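Local coordinates for penicillin-binding protein 1A (Mycobacterium tuberculosis, PDB 5CXW) that builds the mycobacterial cell wall, polymerising glycan strands and cross-linking their peptides through a penicillin-sensitive transpeptidase domain, the part to which this chain belongs, at residues A[311-316]-A[362-367]; A[232-237]-A[244-249]; A[157-162]-A[198-203]; A[88-93]-A[208-213]; A[110-115]-A[141-146]. All blocks are in the same frame, centred on the assembly; numbering follows the deposited sequence.

Contact 1. Residues A[311-316]-A[362-367]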
# COMPACT_ATOMS: atom_id res chain seq x y z
N TYR A 311 4.51 -3.98 6.18
CA TYR A 311 3.84 -4.26 7.44
C TYR A 311 4.56 -5.19 8.38
O TYR A 311 5.46 -5.93 7.99
CB TYR A 311 2.43 -4.84 7.13
CG TYR A 311 2.38 -6.12 6.32
CD1 TYR A 311 2.49 -7.40 6.89
CD2 TYR A 311 2.22 -6.06 4.93
CE1 TYR A 311 2.40 -8.57 6.09
CE2 TYR A 311 2.15 -7.19 4.17
CZ TYR A 311 2.22 -8.44 4.75
OH TYR A 311 2.11 -9.55 3.93
N THR A 312 4.11 -5.14 9.66
CA THR A 312 4.26 -6.17 10.62
C THR A 312 2.85 -6.65 10.93
O THR A 312 1.90 -6.08 10.45
CB THR A 312 4.95 -5.64 11.88
OG1 THR A 312 4.02 -4.87 12.62
CG2 THR A 312 6.15 -4.87 11.54
N PRO A 313 2.69 -7.67 11.77
CA PRO A 313 1.31 -8.07 12.08
C PRO A 313 0.47 -6.99 12.79
O PRO A 313 -0.77 -7.07 12.82
CB PRO A 313 1.52 -9.30 12.98
CG PRO A 313 2.88 -9.82 12.57
CD PRO A 313 3.69 -8.62 12.30
N SER A 314 1.13 -5.97 13.34
CA SER A 314 0.48 -4.94 14.14
C SER A 314 0.41 -3.55 13.47
O SER A 314 -0.19 -2.66 14.03
CB SER A 314 1.14 -4.87 15.51
OG SER A 314 0.85 -6.06 16.25
N LEU A 315 0.99 -3.37 12.28
CA LEU A 315 0.97 -2.09 11.61
C LEU A 315 1.32 -2.23 10.15
O LEU A 315 2.29 -2.86 9.79
CB LEU A 315 1.88 -1.05 12.27
CG LEU A 315 1.52 0.39 11.92
CD1 LEU A 315 0.18 0.81 12.52
CD2 LEU A 315 2.63 1.26 12.52
N SER A 316 0.45 -1.66 9.30
CA SER A 316 0.67 -1.63 7.86
C SER A 316 0.78 -0.22 7.40
O SER A 316 -0.13 0.59 7.63
CB SER A 316 -0.51 -2.29 7.12
OG SER A 316 -0.31 -2.14 5.69
N GLU A 362 7.48 -8.94 16.64
CA GLU A 362 6.63 -10.07 16.25
C GLU A 362 7.21 -10.85 15.07
O GLU A 362 7.93 -10.32 14.24
CB GLU A 362 5.27 -9.57 15.82
CG GLU A 362 4.53 -8.93 16.94
CD GLU A 362 3.15 -8.49 16.52
OE1 GLU A 362 3.00 -7.50 15.79
OE2 GLU A 362 2.18 -9.18 16.93
N THR A 363 6.89 -12.14 15.03
CA THR A 363 7.28 -12.99 13.89
C THR A 363 6.02 -13.30 13.12
O THR A 363 4.90 -13.24 13.66
CB THR A 363 7.94 -14.28 14.34
OG1 THR A 363 7.10 -14.90 15.29
CG2 THR A 363 9.22 -13.97 15.09
N PHE A 364 6.21 -13.58 11.84
CA PHE A 364 5.06 -13.86 11.00
C PHE A 364 4.60 -15.32 11.10
O PHE A 364 5.39 -16.21 11.43
CB PHE A 364 5.44 -13.50 9.56
CG PHE A 364 5.57 -12.05 9.33
CD1 PHE A 364 4.46 -11.27 9.36
CD2 PHE A 364 6.79 -11.49 9.00
CE1 PHE A 364 4.54 -9.88 9.10
CE2 PHE A 364 6.90 -10.12 8.75
CZ PHE A 364 5.76 -9.31 8.75
N PRO A 365 3.32 -15.57 10.80
CA PRO A 365 2.82 -16.94 10.89
C PRO A 365 3.50 -17.85 9.89
O PRO A 365 3.76 -17.46 8.78
CB PRO A 365 1.30 -16.79 10.60
CG PRO A 365 1.02 -15.36 10.62
CD PRO A 365 2.27 -14.60 10.44
N LYS A 366 3.82 -19.06 10.31
CA LYS A 366 4.46 -20.01 9.44
C LYS A 366 3.51 -20.35 8.29
O LYS A 366 2.35 -20.73 8.50
CB LYS A 366 4.78 -21.28 10.20
CG LYS A 366 5.52 -22.30 9.39
CD LYS A 366 5.97 -23.46 10.30
CE LYS A 366 7.23 -24.10 9.72
NZ LYS A 366 6.82 -25.19 8.81
N PRO A 367 3.99 -20.23 7.06
CA PRO A 367 3.04 -20.56 5.97
C PRO A 367 2.87 -22.05 5.78
O PRO A 367 3.77 -22.83 6.10
CB PRO A 367 3.73 -20.02 4.71
CG PRO A 367 5.17 -19.84 5.08
CD PRO A 367 5.25 -19.65 6.57
O HOH W 1 4.60 -5.36 15.28

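Contact 2. Residues A[232-237]-A[244-249]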
# COMPACT_ATOMS: atom_id res chain seq x y z
N PHE A 232 -11.39 6.11 11.04
CA PHE A 232 -10.71 7.14 11.79
C PHE A 232 -11.38 7.42 13.16
O PHE A 232 -10.77 8.04 14.01
CB PHE A 232 -10.75 8.48 11.00
CG PHE A 232 -9.95 8.51 9.75
CD1 PHE A 232 -10.47 7.95 8.56
CD2 PHE A 232 -8.66 9.06 9.72
CE1 PHE A 232 -9.71 7.94 7.38
CE2 PHE A 232 -7.93 9.05 8.53
CZ PHE A 232 -8.46 8.51 7.38
N VAL A 233 -12.61 6.98 13.34
CA VAL A 233 -13.40 7.28 14.54
C VAL A 233 -13.44 6.04 15.42
O VAL A 233 -13.91 4.96 15.01
CB VAL A 233 -14.80 7.73 14.21
CG1 VAL A 233 -15.61 7.85 15.50
CG2 VAL A 233 -14.81 9.06 13.42
N GLN A 234 -12.94 6.21 16.65
CA GLN A 234 -12.92 5.19 17.69
C GLN A 234 -14.14 5.28 18.60
O GLN A 234 -14.71 4.25 18.97
CB GLN A 234 -11.65 5.35 18.53
CG GLN A 234 -11.48 4.36 19.68
CD GLN A 234 -11.42 2.93 19.18
OE1 GLN A 234 -10.87 2.63 18.09
NE2 GLN A 234 -12.01 2.03 19.93
N LYS A 235 -14.56 6.48 18.95
CA LYS A 235 -15.66 6.62 19.93
C LYS A 235 -16.29 7.98 19.76
O LYS A 235 -15.63 8.94 19.34
CB LYS A 235 -15.13 6.41 21.34
CG LYS A 235 -16.22 6.38 22.41
CD LYS A 235 -15.63 5.95 23.75
CE LYS A 235 -16.64 5.87 24.87
NZ LYS A 235 -15.95 5.75 26.18
N VAL A 236 -17.60 8.06 20.01
CA VAL A 236 -18.30 9.35 19.95
C VAL A 236 -19.23 9.42 21.15
O VAL A 236 -19.98 8.47 21.39
CB VAL A 236 -19.17 9.45 18.68
CG1 VAL A 236 -19.84 10.82 18.60
CG2 VAL A 236 -18.31 9.26 17.42
N VAL A 237 -19.12 10.53 21.89
CA VAL A 237 -19.97 10.73 23.11
C VAL A 237 -20.57 12.10 22.93
O VAL A 237 -19.86 13.07 22.52
CB VAL A 237 -19.15 10.68 24.39
CG1 VAL A 237 -20.06 10.79 25.63
CG2 VAL A 237 -18.35 9.39 24.48
N LEU A 244 -22.57 7.47 21.94
CA LEU A 244 -23.30 7.32 20.68
C LEU A 244 -22.69 6.28 19.74
O LEU A 244 -23.37 5.81 18.82
CB LEU A 244 -23.32 8.64 19.95
CG LEU A 244 -23.94 9.80 20.68
CD1 LEU A 244 -23.90 11.00 19.75
CD2 LEU A 244 -25.36 9.45 21.03
N PHE A 245 -21.40 6.03 19.89
CA PHE A 245 -20.69 5.07 19.04
C PHE A 245 -19.42 4.67 19.76
O PHE A 245 -18.73 5.52 20.34
CB PHE A 245 -20.34 5.68 17.69
CG PHE A 245 -19.41 4.80 16.86
CD1 PHE A 245 -19.92 3.68 16.18
CD2 PHE A 245 -18.02 5.06 16.80
CE1 PHE A 245 -19.05 2.85 15.44
CE2 PHE A 245 -17.15 4.24 16.05
CZ PHE A 245 -17.68 3.14 15.37
N ASP A 246 -19.10 3.38 19.73
CA ASP A 246 -17.83 2.92 20.28
C ASP A 246 -17.36 1.76 19.44
O ASP A 246 -18.01 0.72 19.44
CB ASP A 246 -18.01 2.46 21.74
CG ASP A 246 -16.68 2.24 22.46
OD1 ASP A 246 -15.66 1.93 21.82
OD2 ASP A 246 -16.66 2.41 23.68
N ALA A 247 -16.25 1.92 18.72
CA ALA A 247 -15.69 0.81 17.93
C ALA A 247 -15.24 -0.38 18.77
O ALA A 247 -15.10 -1.44 18.24
CB ALA A 247 -14.54 1.28 17.04
N SER A 248 -15.01 -0.22 20.07
CA SER A 248 -14.55 -1.34 20.89
C SER A 248 -15.68 -2.27 21.35
O SER A 248 -15.39 -3.18 22.13
CB SER A 248 -13.80 -0.83 22.12
OG SER A 248 -14.72 -0.43 23.14
N THR A 249 -16.94 -2.06 20.94
CA THR A 249 -18.07 -2.91 21.41
C THR A 249 -18.91 -3.43 20.24
O THR A 249 -18.78 -2.94 19.11
CB THR A 249 -18.99 -2.14 22.36
OG1 THR A 249 -19.43 -0.94 21.72
CG2 THR A 249 -18.27 -1.78 23.65
O HOH W 2 -13.14 2.87 22.32

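Contact 3. Residues A[157-162]-A[198-203]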
# COMPACT_ATOMS: atom_id res chain seq x y z
N ARG A 157 3.96 -12.44 -17.24
CA ARG A 157 3.70 -13.82 -17.56
C ARG A 157 2.85 -14.50 -16.48
O ARG A 157 2.02 -15.38 -16.80
CB ARG A 157 4.99 -14.63 -17.79
CG ARG A 157 5.79 -14.25 -19.00
CD ARG A 157 6.87 -15.28 -19.27
NE ARG A 157 7.54 -15.04 -20.57
CZ ARG A 157 8.56 -14.17 -20.75
NH1 ARG A 157 9.14 -13.57 -19.75
NH2 ARG A 157 9.04 -13.98 -21.99
N LEU A 158 3.10 -14.19 -15.22
CA LEU A 158 2.31 -14.79 -14.18
C LEU A 158 0.82 -14.37 -14.32
O LEU A 158 -0.08 -15.23 -14.23
CB LEU A 158 2.80 -14.40 -12.82
CG LEU A 158 2.02 -14.98 -11.65
CD1 LEU A 158 1.99 -16.51 -11.60
CD2 LEU A 158 2.58 -14.41 -10.35
N MET A 159 0.59 -13.09 -14.53
CA MET A 159 -0.78 -12.60 -14.75
C MET A 159 -1.43 -13.30 -15.93
O MET A 159 -2.60 -13.69 -15.84
CB MET A 159 -0.78 -11.09 -14.96
CG MET A 159 -2.09 -10.53 -15.54
SD MET A 159 -1.94 -8.80 -15.84
CE MET A 159 -0.84 -8.85 -17.29
N LEU A 160 -0.72 -13.47 -17.04
CA LEU A 160 -1.30 -14.12 -18.20
C LEU A 160 -1.65 -15.60 -17.96
O LEU A 160 -2.58 -16.14 -18.60
CB LEU A 160 -0.45 -13.92 -19.42
CG LEU A 160 -0.32 -12.49 -19.88
CD1 LEU A 160 0.74 -12.47 -20.98
CD2 LEU A 160 -1.60 -11.84 -20.32
N LYS A 161 -0.95 -16.23 -17.04
CA LYS A 161 -1.20 -17.64 -16.69
C LYS A 161 -2.48 -17.77 -15.86
O LYS A 161 -3.11 -18.85 -15.84
CB LYS A 161 -0.04 -18.11 -15.84
CG LYS A 161 -0.12 -19.51 -15.24
CD LYS A 161 -0.03 -20.58 -16.25
CE LYS A 161 0.17 -21.89 -15.47
NZ LYS A 161 0.11 -23.00 -16.43
N LEU A 162 -2.85 -16.73 -15.12
CA LEU A 162 -4.06 -16.82 -14.32
C LEU A 162 -5.34 -17.01 -15.13
O LEU A 162 -5.52 -16.39 -16.18
CB LEU A 162 -4.28 -15.52 -13.56
CG LEU A 162 -3.18 -15.02 -12.58
CD1 LEU A 162 -3.54 -13.67 -12.06
CD2 LEU A 162 -2.98 -15.99 -11.50
N PRO A 198 -9.91 -4.69 -16.29
CA PRO A 198 -8.65 -3.96 -16.48
C PRO A 198 -7.89 -4.48 -17.68
O PRO A 198 -8.13 -5.63 -18.14
CB PRO A 198 -7.85 -4.31 -15.23
CG PRO A 198 -8.43 -5.57 -14.78
CD PRO A 198 -9.83 -5.66 -15.20
N ASN A 199 -6.98 -3.67 -18.20
CA ASN A 199 -6.06 -4.21 -19.16
C ASN A 199 -4.82 -4.71 -18.45
O ASN A 199 -4.71 -4.60 -17.21
CB ASN A 199 -5.77 -3.22 -20.30
CG ASN A 199 -4.96 -2.04 -19.88
OD1 ASN A 199 -4.30 -2.05 -18.85
ND2 ASN A 199 -5.00 -0.98 -20.70
N ASN A 200 -3.90 -5.26 -19.22
CA ASN A 200 -2.73 -5.91 -18.65
C ASN A 200 -1.86 -5.04 -17.80
O ASN A 200 -1.15 -5.55 -16.92
CB ASN A 200 -1.91 -6.49 -19.75
CG ASN A 200 -2.57 -7.63 -20.46
OD1 ASN A 200 -3.25 -8.43 -19.87
ND2 ASN A 200 -2.34 -7.72 -21.79
N GLY A 201 -1.90 -3.74 -17.97
CA GLY A 201 -1.09 -2.85 -17.14
C GLY A 201 -1.37 -2.85 -15.63
O GLY A 201 -0.60 -2.31 -14.86
N ILE A 202 -2.49 -3.45 -15.26
CA ILE A 202 -2.87 -3.54 -13.86
C ILE A 202 -1.71 -4.13 -13.06
O ILE A 202 -1.50 -3.69 -11.93
CB ILE A 202 -4.16 -4.33 -13.67
CG1 ILE A 202 -4.58 -4.25 -12.17
CG2 ILE A 202 -4.04 -5.82 -14.11
CD1 ILE A 202 -5.97 -4.71 -11.87
N VAL A 203 -1.03 -5.15 -13.56
CA VAL A 203 -0.01 -5.83 -12.74
C VAL A 203 1.20 -4.95 -12.48
O VAL A 203 1.95 -5.18 -11.52
CB VAL A 203 0.41 -7.21 -13.35
CG1 VAL A 203 1.16 -7.07 -14.70
CG2 VAL A 203 1.21 -8.04 -12.35

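Contact 4. Residues A[88-93]-A[208-213]. With PEG (di(hydroxyethyl)ether), chain D.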
# COMPACT_ATOMS: atom_id res chain seq x y z
N PHE A 88 -3.04 14.32 -0.43
CA PHE A 88 -2.34 13.31 -1.27
C PHE A 88 -2.50 11.85 -0.85
O PHE A 88 -2.15 10.97 -1.65
CB PHE A 88 -0.86 13.59 -1.43
CG PHE A 88 -0.59 14.60 -2.49
CD1 PHE A 88 -0.66 14.21 -3.82
CD2 PHE A 88 -0.49 15.92 -2.17
CE1 PHE A 88 -0.47 15.15 -4.84
CE2 PHE A 88 -0.30 16.88 -3.18
CZ PHE A 88 -0.29 16.46 -4.50
N ALA A 89 -3.01 11.61 0.36
CA ALA A 89 -3.37 10.28 0.80
C ALA A 89 -4.69 9.77 0.20
O ALA A 89 -4.99 8.58 0.33
CB ALA A 89 -3.45 10.19 2.34
N GLN A 90 -5.43 10.67 -0.41
CA GLN A 90 -6.69 10.40 -1.07
C GLN A 90 -6.63 10.51 -2.58
O GLN A 90 -7.63 10.14 -3.24
CB GLN A 90 -7.77 11.36 -0.55
CG GLN A 90 -8.09 11.18 0.93
CD GLN A 90 -8.81 9.87 1.23
OE1 GLN A 90 -9.59 9.35 0.41
NE2 GLN A 90 -8.57 9.32 2.41
N ALA A 91 -5.50 10.95 -3.11
CA ALA A 91 -5.35 11.15 -4.55
C ALA A 91 -5.30 9.84 -5.29
O ALA A 91 -4.76 8.84 -4.79
CB ALA A 91 -4.07 11.95 -4.82
N GLY A 92 -5.89 9.78 -6.49
CA GLY A 92 -5.68 8.55 -7.31
C GLY A 92 -4.30 8.53 -7.94
O GLY A 92 -3.93 9.46 -8.70
N LEU A 93 -3.50 7.54 -7.58
CA LEU A 93 -2.12 7.47 -7.95
C LEU A 93 -1.76 6.13 -8.57
O LEU A 93 -2.20 5.10 -8.09
CB LEU A 93 -1.25 7.74 -6.72
CG LEU A 93 -1.37 9.12 -6.08
CD1 LEU A 93 -0.66 9.18 -4.72
CD2 LEU A 93 -0.82 10.20 -7.02
N GLN A 208 -5.12 3.95 -11.08
CA GLN A 208 -5.08 4.81 -9.92
C GLN A 208 -5.63 4.14 -8.71
O GLN A 208 -6.71 3.54 -8.75
CB GLN A 208 -5.89 6.08 -10.19
CG GLN A 208 -5.25 6.97 -11.21
CD GLN A 208 -5.98 8.31 -11.33
OE1 GLN A 208 -6.98 8.58 -10.63
NE2 GLN A 208 -5.48 9.14 -12.20
N THR A 209 -4.89 4.25 -7.60
CA THR A 209 -5.26 3.75 -6.32
C THR A 209 -4.83 4.79 -5.27
O THR A 209 -3.92 5.60 -5.52
CB THR A 209 -4.47 2.44 -6.08
OG1 THR A 209 -4.85 1.51 -7.09
CG2 THR A 209 -4.70 1.75 -4.70
N ARG A 210 -5.45 4.78 -4.10
CA ARG A 210 -5.04 5.76 -3.06
C ARG A 210 -4.04 5.10 -2.11
O ARG A 210 -4.06 3.88 -1.89
CB ARG A 210 -6.24 6.20 -2.25
CG ARG A 210 -7.40 6.79 -3.06
CD ARG A 210 -8.63 7.07 -2.19
NE ARG A 210 -9.25 5.80 -1.81
CZ ARG A 210 -10.23 5.65 -0.91
NH1 ARG A 210 -10.79 6.69 -0.33
NH2 ARG A 210 -10.72 4.42 -0.70
N VAL A 211 -3.24 5.94 -1.46
CA VAL A 211 -2.29 5.49 -0.46
C VAL A 211 -3.06 4.77 0.65
O VAL A 211 -2.62 3.72 1.14
CB VAL A 211 -1.50 6.69 0.09
CG1 VAL A 211 -0.61 6.32 1.26
CG2 VAL A 211 -0.63 7.35 -0.97
N ILE A 212 -4.23 5.32 1.08
CA ILE A 212 -5.01 4.61 2.10
C ILE A 212 -5.45 3.22 1.67
O ILE A 212 -5.41 2.30 2.48
CB ILE A 212 -6.20 5.44 2.66
CG1 ILE A 212 -6.92 4.69 3.79
CG2 ILE A 212 -7.18 5.89 1.56
CD1 ILE A 212 -7.60 5.66 4.76
N ASP A 213 -5.80 3.04 0.39
CA ASP A 213 -6.20 1.73 -0.13
C ASP A 213 -5.04 0.75 -0.01
O ASP A 213 -5.22 -0.37 0.38
CB ASP A 213 -6.56 1.80 -1.63
CG ASP A 213 -7.87 2.56 -1.90
OD1 ASP A 213 -8.89 2.23 -1.26
OD2 ASP A 213 -7.90 3.41 -2.83
O2 PEG D . -0.37 9.06 -14.52
C3 PEG D . -1.68 9.59 -14.39
C4 PEG D . -2.36 8.88 -13.24
O4 PEG D . -3.23 7.92 -13.80
O HOH W 3 -3.47 8.64 -2.40

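Contact 5. Residues A[110-115]-A[141-146]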
# COMPACT_ATOMS: atom_id res chain seq x y z
N GLN A 110 -5.27 -19.73 -6.95
CA GLN A 110 -5.49 -20.68 -8.03
C GLN A 110 -4.59 -21.87 -7.95
O GLN A 110 -4.52 -22.66 -8.87
CB GLN A 110 -5.34 -20.00 -9.37
CG GLN A 110 -6.43 -19.01 -9.62
CD GLN A 110 -6.39 -18.38 -11.01
OE1 GLN A 110 -5.88 -18.94 -12.02
NE2 GLN A 110 -7.01 -17.21 -11.08
N GLY A 111 -3.81 -21.97 -6.88
CA GLY A 111 -2.95 -23.11 -6.67
C GLY A 111 -1.67 -23.03 -7.46
O GLY A 111 -1.08 -24.05 -7.84
N ILE A 112 -1.20 -21.80 -7.68
CA ILE A 112 0.09 -21.51 -8.27
C ILE A 112 0.93 -20.96 -7.11
O ILE A 112 0.71 -19.80 -6.66
CB ILE A 112 0.03 -20.50 -9.47
CG1 ILE A 112 -0.90 -21.04 -10.57
CG2 ILE A 112 1.42 -20.22 -10.05
CD1 ILE A 112 -1.32 -20.01 -11.59
N GLY A 113 1.90 -21.74 -6.66
CA GLY A 113 2.58 -21.40 -5.44
C GLY A 113 3.90 -20.68 -5.62
O GLY A 113 4.34 -20.42 -6.77
N LEU A 114 4.57 -20.44 -4.49
CA LEU A 114 5.80 -19.59 -4.51
C LEU A 114 6.92 -20.17 -5.33
O LEU A 114 7.75 -19.43 -5.82
CB LEU A 114 6.26 -19.25 -3.10
CG LEU A 114 5.35 -18.42 -2.27
CD1 LEU A 114 6.03 -18.08 -0.95
CD2 LEU A 114 4.84 -17.15 -2.94
N GLY A 115 6.94 -21.49 -5.52
CA GLY A 115 7.96 -22.15 -6.29
C GLY A 115 7.69 -22.29 -7.78
O GLY A 115 8.53 -22.88 -8.49
N CYS A 141 13.11 -18.18 -12.88
CA CYS A 141 13.17 -18.25 -11.38
C CYS A 141 11.76 -18.28 -10.85
O CYS A 141 10.85 -17.95 -11.58
CB CYS A 141 13.94 -17.10 -10.73
SG CYS A 141 13.30 -15.44 -10.99
N ASN A 142 11.61 -18.58 -9.60
CA ASN A 142 10.29 -18.64 -9.04
C ASN A 142 9.65 -17.28 -8.80
O ASN A 142 10.31 -16.22 -8.84
CB ASN A 142 10.19 -19.57 -7.83
CG ASN A 142 10.89 -19.03 -6.60
OD1 ASN A 142 10.71 -17.86 -6.21
ND2 ASN A 142 11.74 -19.87 -6.00
N ILE A 143 8.34 -17.33 -8.63
CA ILE A 143 7.59 -16.08 -8.45
C ILE A 143 7.87 -15.33 -7.12
O ILE A 143 7.64 -14.12 -7.05
CB ILE A 143 6.10 -16.28 -8.70
CG1 ILE A 143 5.45 -17.24 -7.72
CG2 ILE A 143 5.87 -16.69 -10.13
CD1 ILE A 143 3.92 -17.35 -7.93
N ALA A 144 8.38 -15.99 -6.11
CA ALA A 144 8.86 -15.29 -4.91
C ALA A 144 10.14 -14.47 -5.19
O ALA A 144 10.23 -13.28 -4.80
CB ALA A 144 9.10 -16.24 -3.81
N GLU A 145 11.09 -15.09 -5.89
CA GLU A 145 12.32 -14.43 -6.29
C GLU A 145 12.00 -13.27 -7.24
O GLU A 145 12.56 -12.19 -7.11
CB GLU A 145 13.28 -15.44 -6.89
CG GLU A 145 14.59 -14.87 -7.43
CD GLU A 145 15.67 -14.64 -6.41
OE1 GLU A 145 16.74 -14.14 -6.81
OE2 GLU A 145 15.48 -14.99 -5.23
N ALA A 146 11.07 -13.49 -8.18
CA ALA A 146 10.70 -12.42 -9.12
C ALA A 146 9.99 -11.27 -8.41
O ALA A 146 10.08 -10.17 -8.88
CB ALA A 146 9.84 -12.96 -10.26

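Contact 1. Residues A[311-316]-A[362-367]
The tight hairpin between strands 303-312 and 315-323 of the five-stranded transpeptidase sheet turns at Pro313 and Ser314, and the loop that follows helix 343-356 lies against it through Glu362 and Phe364. The turn is type I, from Thr312 to Leu315, with an ST turn inside it: Thr312 OG1 accepts from Ser314 N at 3.2 Å. Ser314 OG donates to Glu362 OE1 over 2.6 Å, arriving on the syn side of the carboxylate but 31° out of its plane. The same oxygen accepts a second hydrogen bond from a water, 2.7 Å from Glu362 OE1, which also hydrogen-bonds Thr312 OG1. Further along, the Phe364 ring leads with one corner: its CE1 rests 3.5 Å from Pro313 CD and 3.9 Å from Tyr311 CD1, while Tyr311 O sits at the ring edge, 3.5 Å from Phe364 CZ. The Tyr311 and Phe364 rings meet obliquely, planes at 88°. Tyr311 OH turns to Thr267 on helix 260-270, a helix that Phe364 also touches. With a hydroxyl and a water both donating hydrogen bonds to one oxygen, the carboxylate is probably ionised, and its polar grip on the turn sits beside an apolar one made by the two rings and the proline.

Contact 2. Residues A[232-237]-A[244-249]
Val236 and Phe245 form the antiparallel hydrogen-bonded pair at the middle of this contact, Val236 N giving to Phe245 O at 2.8 Å. Val236 O takes two donors in return, Leu244 N at 2.8 Å and Phe245 N at 3.2 Å, which makes Leu244 and Phe245 a classic beta bulge opposite Val236. Farther along, Ala247 N closes on Gln234 O in a nearly straight bond, 168° at the hydrogen. Phe245, its CG anti to the backbone N (chi1 171°), lays its ring back along the partner strand: CD2 touches Val233 CG1 at 3.9 Å, Val233 O lies at the ring edge, and Ala247 N stands over one face, offset toward the rim. On the other side of the sheet Lys235 runs extended across Asp246, its NZ still 4.2 Å from Asp246 OD2, beyond a salt bridge. Asp246 OD1 is occupied in an Asx turn, taking Ser248 N and Ser248 OG from one face of the carboxylate, and a water ties it to Gln234 NE2. Outside the pair, Leu15 and Phe19 of helix 2-19 pack on Val236, and Leu18 on Phe245. This is a bulged antiparallel beta hairpin, strands 233-237 and 243-246, which strand 32-35 extends to a three-stranded sheet.

Contact 3. Residues A[157-162]-A[198-203]
Met159 CE and Leu160 CD2 come to the flat Asn200 amide obliquely, from the same side of its plane; the Met159 and Asn200 side chains cross at about a right angle. Met159 CE lies 3.6 Å from Asn200 OD1 and equally near Asn200 CB, and Leu160 CD2 is 3.8 Å from Asn200 OD1. Across this contact both approaches to that oxygen are made by methyl carbons, and no hydrogen bond joins the two segments. The backbone carbonyl of Asn200 is met likewise, Met159 CE standing 3.3 Å from Asn200 O. Met159 leaves helix 152-161 with CG anti to the backbone N (chi1 165°), runs extended to SD, and bends only at the last torsion (chi3 73°), which swings the methyl over the 3-10 turn at 200-203. An Asx turn leads into that turn, Asn199 OD1 accepting from Gly201 N. In the transpeptidase domain the contact joins one of its helices to the loop between helix 165-176 and strand 208-209. Met159 SD also touches Ile202 CG2 at 4.0 Å, and its methyl reaches Val203 CG1 at 3.7 Å. Beyond this pair, Val203 packs on Ala103 of helix 100-109, and its side chain lies about 8 Å from that of Ser97, the probable acyl-ester nucleophile.

Contact 4. Residues A[88-93]-A[208-213]
The Arg210 side chain runs past Ala89 and Gln90 of segment 88-93 before its guanidinium splits between Gln90 and Asp213. Its CB sits 3.7 Å from Ala89 O, and CG and CD both pass 3.4 Å from Gln90 O. At chi3 (-71°) the chain bends, carrying the guanidinium between its two partners. NH1 gives to Gln90 OE1 at 3.0 Å, meeting that oxygen in the carbonyl plane, on a lone pair, although the amide and guanidinium planes stand 75° apart. NE and NH2 grip Asp213 side-on: NE reaches OD2 from above the carboxylate plane, and NH2 forms a salt bridge with Asp213 OD1 at 2.9 Å. Over one guanidinium face stands Ile212 CG2, offset toward the rim. Arg210 is also the N-cap residue of helix 211-222, and its backbone N gives to the anti lone pair of the same Asp213 OD2, so one carboxylate holds both ends of the residue. Just ahead of the cap, the two segments join as a short antiparallel pair, strands 93-94 and 208-209, Leu93 and Thr209 bonding each other N to O at 2.9 Å both ways. A water links Phe88 O, Ala91 O and Val211 N, satisfying a first-turn amide of the helix from the opposing loop. Val211 CG2 meets Leu93 CD1 at 4.2 Å, and both side chains rest on Trp307 and Trp320 of the five-stranded sheet. Gln208 lies along Gly92, its CB and CG beside Gly92 C, and its NE2 donates to a glycol molecule probably left from crystallisation.

Contact 5. Residues A[110-115]-A[141-146]
Leu114 O and Gly113 O meet carbon atoms of Asn142 and Ile143, and no hydrogen bond crosses between 110-115 and 141-146. These carbonyl contacts come first. Leu114 O points at the start of helix 143-149 and lies 3.2 Å from Asn142 CB. Ile143 reaches the preceding carbonyl with the end of its chain, CD1 standing 3.3 Å from Gly113 O; CG1 lies between the backbone N and the carbonyl carbon (chi1 63°), and the extended second torsion carries the methyl on toward the loop.

The apolar contacts are looser. Leu114 CB faces Ala144 CB at 4.2 Å, and Ile112 CG2 comes within 4.4 Å of Ile143 CD1. Around them, Leu104 of helix 100-109 packs on both Leu114 and Ile143, while Ala269 of helix 260-270 packs on Leu114 and Ala144, so the loop and the helix start share neighbours.

Hydrogen bonds run within 141-146 or to other parts of the chain. Asn142 OD1 takes Glu145 N at 2.8 Å, nearly along the C=O axis, and Ala146 N closes the first helical turn on Asn142 O. Ile143 O accepts from Tyr155 OH. Covalently, Cys141 is tied to Cys138 by a disulfide, just ahead of the cap.

At the other segment, Gly111 ends helix 100-109 with positive phi (80°). The arrangement is a helix end closed by a Schellman motif whose following loop packs on the Asn N-cap of another helix, joining helices 100-109 and 143-149 of the transpeptidase domain.

Overall arrangement
Along the chain, contact 4 closes a long loop in which contacts 5 and then 3 are nested; contact 2 and contact 1 follow in series. Contacts 3 and 5, centres 15 Å apart, touch where helix 152-161 packs on segments 110-115 and 141-146, forming one helical region. Contact 2 lies on the opposite side of the chain's centre from both, about 41 and 42 Å away between centres, yet meets contact 4 through Phe232 and Ile212. Contact 1 holds the turn of a hairpin in the five-stranded sheet, against which helix 211-222, begun in contact 4, packs. Of the five, contact 3 comes near the bound penicillin, the Val203 side chain lying about 9 Å from it.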